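Local coordinates for protein JamJ (PDB 5DOZ) that binds NADPH as the enoyl reductase of a polyketide synthase and probably reduces enoyl intermediates carried on acyl carrier protein, at residues Gly35-Gln40 with Cys115-Leu120; Ile41-Val46 with Lys128-Ala133; Ala171-Gln176 with Lys302-Leu307. All blocks are in the same frame, centred on the assembly; numbering follows the deposited sequence.

Interaction 1 of 3, residues Gly35-Gln40 with Cys115-Leu120; sequences GEVKVQ and CSPNNL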
# COMPACT_ATOMS: atom_id res chain seq x y z
N GLY A 35 9.95 -18.76 17.28
CA GLY A 35 9.85 -17.39 16.78
C GLY A 35 8.79 -17.19 15.71
O GLY A 35 8.86 -16.23 14.94
N GLU A 36 7.82 -18.10 15.65
CA GLU A 36 6.81 -18.06 14.59
C GLU A 36 5.39 -18.05 15.14
O GLU A 36 5.13 -18.57 16.23
CB GLU A 36 6.98 -19.23 13.61
CG GLU A 36 8.24 -19.14 12.75
CD GLU A 36 8.34 -20.25 11.71
OE1 GLU A 36 8.12 -21.43 12.05
OE2 GLU A 36 8.65 -19.93 10.54
N VAL A 37 4.49 -17.43 14.38
CA VAL A 37 3.09 -17.33 14.75
C VAL A 37 2.24 -17.88 13.61
O VAL A 37 2.52 -17.62 12.43
CB VAL A 37 2.68 -15.87 15.06
CG1 VAL A 37 1.24 -15.80 15.54
CG2 VAL A 37 3.61 -15.27 16.11
N LYS A 38 1.22 -18.66 13.96
CA LYS A 38 0.23 -19.14 13.00
C LYS A 38 -1.02 -18.27 13.10
O LYS A 38 -1.60 -18.12 14.18
CB LYS A 38 -0.11 -20.61 13.26
CG LYS A 38 -0.94 -21.26 12.17
CD LYS A 38 -1.08 -22.76 12.39
CE LYS A 38 -1.99 -23.39 11.35
NZ LYS A 38 -1.98 -24.89 11.44
N VAL A 39 -1.43 -17.70 11.97
CA VAL A 39 -2.60 -16.81 11.94
C VAL A 39 -3.68 -17.34 11.01
O VAL A 39 -3.39 -17.68 9.86
CB VAL A 39 -2.20 -15.37 11.50
CG1 VAL A 39 -3.43 -14.46 11.49
CG2 VAL A 39 -1.11 -14.81 12.40
N GLN A 40 -4.91 -17.40 11.51
CA GLN A 40 -6.07 -17.75 10.68
C GLN A 40 -6.52 -16.51 9.91
O GLN A 40 -6.99 -15.54 10.50
CB GLN A 40 -7.20 -18.31 11.54
CG GLN A 40 -8.55 -18.43 10.82
CD GLN A 40 -9.70 -18.64 11.77
OE1 GLN A 40 -9.52 -19.10 12.91
NE2 GLN A 40 -10.91 -18.31 11.32
N CYS A 115 4.14 -16.68 10.08
CA CYS A 115 4.95 -15.48 9.93
C CYS A 115 5.58 -15.08 11.25
O CYS A 115 5.26 -15.64 12.30
CB CYS A 115 4.13 -14.33 9.35
SG CYS A 115 3.06 -13.49 10.55
N SER A 116 6.49 -14.11 11.17
CA SER A 116 7.15 -13.52 12.31
C SER A 116 6.17 -12.68 13.14
O SER A 116 5.23 -12.10 12.58
CB SER A 116 8.30 -12.63 11.82
OG SER A 116 8.84 -11.84 12.86
N PRO A 117 6.38 -12.62 14.46
CA PRO A 117 5.62 -11.70 15.30
C PRO A 117 5.93 -10.23 15.01
O PRO A 117 5.22 -9.35 15.50
CB PRO A 117 6.06 -12.06 16.72
CG PRO A 117 7.39 -12.71 16.56
CD PRO A 117 7.29 -13.46 15.26
N ASN A 118 6.98 -9.97 14.24
CA ASN A 118 7.34 -8.60 13.83
C ASN A 118 6.50 -8.14 12.63
O ASN A 118 6.48 -6.95 12.29
CB ASN A 118 8.84 -8.50 13.50
CG ASN A 118 9.73 -8.54 14.74
OD1 ASN A 118 9.49 -7.84 15.73
ND2 ASN A 118 10.78 -9.34 14.68
N ASN A 119 5.82 -9.09 11.99
CA ASN A 119 4.91 -8.78 10.89
C ASN A 119 3.46 -8.58 11.34
O ASN A 119 2.55 -8.47 10.52
CB ASN A 119 5.02 -9.86 9.81
CG ASN A 119 6.33 -9.77 9.05
OD1 ASN A 119 7.39 -10.13 9.57
ND2 ASN A 119 6.27 -9.29 7.81
N LEU A 120 3.25 -8.52 12.65
CA LEU A 120 1.90 -8.41 13.22
C LEU A 120 1.72 -7.17 14.08
O LEU A 120 2.61 -6.79 14.83
CB LEU A 120 1.57 -9.65 14.07
CG LEU A 120 1.68 -11.05 13.45
CD1 LEU A 120 1.44 -12.08 14.54
CD2 LEU A 120 0.68 -11.23 12.32

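Interaction 2 of 3, residues Ile41-Val46 with Lys128-Ala133; sequences IQAVPV and KLIEAA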
# COMPACT_ATOMS: atom_id res chain seq x y z
N ILE A 41 -6.38 -16.56 8.59
CA ILE A 41 -6.67 -15.42 7.72
C ILE A 41 -8.18 -15.22 7.55
O ILE A 41 -8.91 -16.17 7.27
CB ILE A 41 -6.01 -15.58 6.33
CG1 ILE A 41 -4.48 -15.70 6.45
CG2 ILE A 41 -6.40 -14.44 5.39
CD1 ILE A 41 -3.76 -14.45 6.92
N GLN A 42 -8.64 -13.98 7.70
CA GLN A 42 -10.07 -13.70 7.62
C GLN A 42 -10.49 -12.74 6.50
O GLN A 42 -11.60 -12.83 5.99
CB GLN A 42 -10.62 -13.26 8.99
CG GLN A 42 -10.33 -14.30 10.07
CD GLN A 42 -11.17 -14.15 11.31
OE1 GLN A 42 -10.68 -13.72 12.36
NE2 GLN A 42 -12.45 -14.51 11.21
N ALA A 43 -9.61 -11.82 6.13
CA ALA A 43 -9.86 -10.92 4.99
C ALA A 43 -8.55 -10.38 4.40
O ALA A 43 -7.64 -10.01 5.14
CB ALA A 43 -10.79 -9.77 5.39
N VAL A 44 -8.47 -10.35 3.08
CA VAL A 44 -7.23 -10.00 2.38
C VAL A 44 -7.50 -9.00 1.26
O VAL A 44 -8.30 -9.27 0.36
CB VAL A 44 -6.53 -11.23 1.76
CG1 VAL A 44 -5.12 -10.88 1.30
CG2 VAL A 44 -6.50 -12.40 2.73
N PRO A 45 -6.85 -7.83 1.32
CA PRO A 45 -6.99 -6.91 0.20
C PRO A 45 -6.14 -7.33 -1.00
O PRO A 45 -5.07 -7.92 -0.82
CB PRO A 45 -6.54 -5.56 0.77
CG PRO A 45 -5.78 -5.87 2.01
CD PRO A 45 -6.24 -7.20 2.51
N VAL A 46 -6.65 -7.08 -2.20
CA VAL A 46 -5.87 -7.28 -3.42
C VAL A 46 -4.97 -6.07 -3.57
O VAL A 46 -5.44 -4.93 -3.53
CB VAL A 46 -6.76 -7.39 -4.67
CG1 VAL A 46 -5.96 -7.95 -5.84
CG2 VAL A 46 -7.98 -8.27 -4.41
N LYS A 128 -14.11 -2.97 12.89
CA LYS A 128 -14.45 -4.30 12.39
C LYS A 128 -13.25 -4.88 11.66
O LYS A 128 -12.42 -4.13 11.13
CB LYS A 128 -15.64 -4.22 11.42
CG LYS A 128 -16.98 -3.88 12.06
CD LYS A 128 -18.09 -3.92 11.02
CE LYS A 128 -19.47 -3.81 11.65
NZ LYS A 128 -19.81 -2.42 12.05
N LEU A 129 -13.16 -6.21 11.61
CA LEU A 129 -12.07 -6.90 10.92
C LEU A 129 -11.89 -6.35 9.51
O LEU A 129 -10.78 -6.04 9.09
CB LEU A 129 -12.32 -8.41 10.85
CG LEU A 129 -12.18 -9.29 12.09
CD1 LEU A 129 -12.51 -10.74 11.75
CD2 LEU A 129 -10.79 -9.22 12.72
N ILE A 130 -13.01 -6.23 8.80
CA ILE A 130 -13.03 -5.82 7.40
C ILE A 130 -12.57 -4.36 7.22
O ILE A 130 -11.85 -4.05 6.27
CB ILE A 130 -14.42 -6.11 6.76
CG1 ILE A 130 -14.33 -6.10 5.23
CG2 ILE A 130 -15.52 -5.20 7.31
CD1 ILE A 130 -13.94 -7.44 4.66
N GLU A 131 -12.95 -3.50 8.16
CA GLU A 131 -12.48 -2.12 8.20
C GLU A 131 -10.96 -2.04 8.39
O GLU A 131 -10.27 -1.26 7.73
CB GLU A 131 -13.22 -1.34 9.29
CG GLU A 131 -14.65 -0.96 8.91
CD GLU A 131 -15.49 -0.45 10.08
OE1 GLU A 131 -15.27 -0.86 11.24
OE2 GLU A 131 -16.40 0.36 9.81
N ALA A 132 -10.45 -2.86 9.31
CA ALA A 132 -9.02 -2.90 9.63
C ALA A 132 -8.17 -3.43 8.48
O ALA A 132 -6.97 -3.17 8.42
CB ALA A 132 -8.80 -3.74 10.88
N ALA A 133 -8.79 -4.20 7.58
CA ALA A 133 -8.12 -4.72 6.39
C ALA A 133 -7.72 -3.63 5.39
O ALA A 133 -6.88 -3.87 4.52
CB ALA A 133 -8.98 -5.77 5.71

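Interaction 3 of 3, residues Ala171-Gln176 with Lys302-Leu307; sequences AIQLAQ and KELHPL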
# COMPACT_ATOMS: atom_id res chain seq x y z
N ALA A 171 -2.84 8.58 2.27
CA ALA A 171 -2.04 9.80 2.25
C ALA A 171 -2.91 11.06 2.34
O ALA A 171 -2.54 12.01 3.03
CB ALA A 171 -1.16 9.84 1.00
N ILE A 172 -4.06 11.06 1.66
CA ILE A 172 -5.05 12.12 1.80
C ILE A 172 -5.40 12.32 3.27
O ILE A 172 -5.19 13.41 3.81
CB ILE A 172 -6.32 11.84 0.97
CG1 ILE A 172 -6.07 12.11 -0.51
CG2 ILE A 172 -7.49 12.71 1.45
CD1 ILE A 172 -7.14 11.55 -1.43
N GLN A 173 -5.91 11.28 3.92
CA GLN A 173 -6.26 11.34 5.35
C GLN A 173 -5.12 11.85 6.22
O GLN A 173 -5.33 12.68 7.09
CB GLN A 173 -6.73 9.98 5.86
CG GLN A 173 -8.16 9.64 5.51
CD GLN A 173 -8.72 8.52 6.37
OE1 GLN A 173 -8.85 8.66 7.58
NE2 GLN A 173 -9.06 7.40 5.74
N LEU A 174 -3.91 11.34 5.98
CA LEU A 174 -2.76 11.74 6.78
C LEU A 174 -2.39 13.21 6.56
O LEU A 174 -2.21 13.96 7.52
CB LEU A 174 -1.56 10.81 6.54
CG LEU A 174 -1.68 9.41 7.15
CD1 LEU A 174 -0.45 8.59 6.81
CD2 LEU A 174 -1.88 9.46 8.66
N ALA A 175 -2.29 13.61 5.30
CA ALA A 175 -1.90 14.98 4.96
C ALA A 175 -2.86 16.03 5.56
O ALA A 175 -2.40 17.04 6.10
CB ALA A 175 -1.78 15.16 3.46
N GLN A 176 -4.16 15.77 5.46
CA GLN A 176 -5.18 16.69 5.98
C GLN A 176 -5.16 16.77 7.50
O GLN A 176 -5.23 17.86 8.07
CB GLN A 176 -6.58 16.31 5.48
CG GLN A 176 -6.79 16.50 3.99
CD GLN A 176 -8.22 16.24 3.55
OE1 GLN A 176 -8.83 15.23 3.94
NE2 GLN A 176 -8.76 17.13 2.73
N LYS A 302 -10.74 8.03 16.56
CA LYS A 302 -11.47 8.25 15.30
C LYS A 302 -11.08 9.54 14.57
O LYS A 302 -11.92 10.23 13.99
CB LYS A 302 -12.99 8.16 15.51
CG LYS A 302 -13.48 6.74 15.79
CD LYS A 302 -15.00 6.67 15.88
CE LYS A 302 -15.47 5.22 15.82
NZ LYS A 302 -16.95 5.07 15.90
N GLU A 303 -9.79 9.84 14.62
CA GLU A 303 -9.21 10.96 13.89
C GLU A 303 -8.79 10.49 12.49
O GLU A 303 -8.87 11.24 11.52
CB GLU A 303 -8.04 11.56 14.68
CG GLU A 303 -8.47 12.12 16.04
CD GLU A 303 -7.32 12.41 17.00
OE1 GLU A 303 -6.46 11.53 17.22
OE2 GLU A 303 -7.29 13.53 17.57
N LEU A 304 -8.34 9.24 12.40
CA LEU A 304 -8.17 8.57 11.12
C LEU A 304 -9.23 7.49 10.99
O LEU A 304 -9.71 6.96 11.99
CB LEU A 304 -6.76 7.97 10.98
CG LEU A 304 -5.54 8.90 10.94
CD1 LEU A 304 -4.28 8.06 11.03
CD2 LEU A 304 -5.53 9.78 9.70
N HIS A 305 -9.59 7.17 9.75
CA HIS A 305 -10.67 6.24 9.48
C HIS A 305 -10.26 5.17 8.48
O HIS A 305 -9.37 5.40 7.66
CB HIS A 305 -11.91 7.00 8.96
CG HIS A 305 -12.50 7.94 9.96
ND1 HIS A 305 -12.33 9.31 9.90
CD2 HIS A 305 -13.25 7.70 11.07
CE1 HIS A 305 -12.95 9.87 10.92
NE2 HIS A 305 -13.52 8.92 11.64
N PRO A 306 -10.90 3.99 8.54
CA PRO A 306 -10.71 2.99 7.50
C PRO A 306 -11.05 3.58 6.14
O PRO A 306 -11.85 4.52 6.05
CB PRO A 306 -11.72 1.89 7.87
CG PRO A 306 -12.62 2.48 8.90
CD PRO A 306 -11.78 3.49 9.62
N LEU A 307 -10.44 3.06 5.09
CA LEU A 307 -10.71 3.53 3.74
C LEU A 307 -12.08 3.04 3.26
O LEU A 307 -12.65 2.10 3.81
CB LEU A 307 -9.61 3.06 2.78
CG LEU A 307 -8.16 3.43 3.09
CD1 LEU A 307 -7.24 2.89 2.01
CD2 LEU A 307 -7.96 4.93 3.27
O HOH W 1 -8.84 11.45 8.50

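Interaction 1 of 3, residues Gly35-Gln40 with Cys115-Leu120
Val37 and Cys115 face each other as an antiparallel hydrogen-bonded pair, the point where strand 37-45 meets the end of strand 112-115. Val37 N gives its hydrogen to Cys115 O at 2.9 Å, and Cys115 N returns one to Val37 O at 3.0 Å. Both bonds are close to straight, with N-H...O angles of 158° and 165°. The side chains of the pair lie on the same face of the sheet, and this is the tightly packed side. There Val37 CB and both its methyls lie against the loop that follows Cys115: CG1 stands 3.9 Å from Leu120 CD1, and CG2 4.1 Å from Pro117 CB. Leu120 closes the same face with its two branches. CD1 takes Val37, while CD2 meets Val39 CG2 tip to tip at 4.0 Å. Val39 can offer that methyl because CG1 is the branch anti to its backbone N (chi1 -179°), which leaves CG2 beside the N. Val100 of strand 99-103 touches both Val39 and Leu120, closing an aliphatic cluster. Towards Gly35 the contact thins into a partly exposed margin. Pro117 CD lies 3.2 Å from Gly35 O, a backbone oxygen touched by a ring carbon. Glu36 adds little more than its CA, 3.7 Å from Cys115 O, and its carboxylate turns back to the backbone N of Gly33. The loop itself is shaped by an ST turn, in which Ser116 OG accepts from Asn118 N at 3.0 Å. The pairing belongs to the mixed sheet of the GroES-like domain, as in medium-chain dehydrogenases and reductases, and both segments lie within the range of that domain.

Interaction 2 of 3, residues Ile41-Val46 with Lys128-Ala133
Ala133, Ala43 and Leu129 bury the most surface where the strand segment Ile41-Val46 meets the short helix 129-132. No hydrogen bond crosses between them, and the contact rests on van der Waals packing. Ala133 touches two strand residues. Its CB faces Ala43 CB at 4.4 Å and is equally far from Pro45 CD, while its carbonyl oxygen lies 3.4 Å from Pro45 CG. Ala43 and Ile130 have the closest CA atoms, 6.5 Å apart. Ala43 CB points toward the helix and also takes the end of Ile130, whose CD1 comes within 4.0 Å. Ile130 leaves its own backbone at a slant, but CG1 runs anti to the backbone N (chi1 -162°) and the CD1 beyond it turns back toward the strand. Leu129 works at the opposite end of the contact, on a more open margin. Its CD1 methyl lies against the amide end of Gln42, 3.5 Å from OE1 and 3.7 Å from CD, and the two side chains cross obliquely. This is a polar group packed on a methyl, with no bond between them. Across the sheet, Gln42 and Ala43 both face Val81, forming a classic beta bulge in this strand. The helix start is held within its own segment: Lys128, at the N-cap position, donates its backbone N to Glu131 OE1 at 2.9 Å, on the anti lone pair of that oxygen. Around the contact, Leu129 also rests on Val81 of strand 79-87, and Ile130 touches Val334 and Thr336 of strand 332-336 and Tyr309 and Thr311 of strand 309-313, placing the helix against several neighbouring strands of the mixed sheet.

Interaction 3 of 3, residues Ala171-Gln176 with Lys302-Leu307
The side-chain amide of Gln173, on helix 166-177, clasps the backbone of His305 with two hydrogen bonds. His305 N donates to Gln173 OE1 at 2.7 Å, arriving in the carbonyl plane on a lone pair. In return Gln173 NE2 donates to His305 O at 2.8 Å; this oxygen lies nearly in the amide plane of the glutamine, although the nitrogen stands above the His305 carbonyl plane. Gln173 CG lies anti to the carbonyl carbon (chi1 -80°) and the chain runs extended beyond it, carrying the amide across to the loop. A water makes a second donation to OE1 at 2.9 Å and also donates to Glu303 O, tying the amide to the loop two residues earlier. Apolar groups flank the clasp. Leu304 CD1 meets Leu174 CD2 at 3.7 Å, the two side chains crossing at about a right angle, and Leu307 CD2 comes within 3.7 Å of Gln173 NE2. Further out, Phe139 of helix 136-149 touches both Gln173 and Leu307, and Thr134 OG1 accepts from Leu307 N. An alanine at Gln173 would remove the whole amide, and His305 N and O would probably lose their mates across the contact, leaving the loop freer to shift. Both hydrogen bonds to His305 use backbone atoms, so the pairing probably depends little on the imidazole, and a neutral amide fixes the loop to the helix without any salt bridge.

Overall arrangement
Interactions 1 and 2 lie along the same strand, 37-45, with centres 16 Å apart. Their segments adjoin in sequence and alternate along the chain, so one strand receives first the loop after strand 112-115 and then the short helix 129-132. Interaction 3 comes later in series. Its centre is 27 Å from that of interaction 1, but it touches interaction 2, where Glu131 O lies 3.5 Å from Pro306 CB. It joins helix 166-177, beside the parallel nucleotide-binding sheet, to the loop leading into strand 309-313 of the mixed sheet. Together they run from the outer GroES-like part toward the cofactor-binding part, with Pro45 and Leu307 each about 8 Å from the bound NADPH.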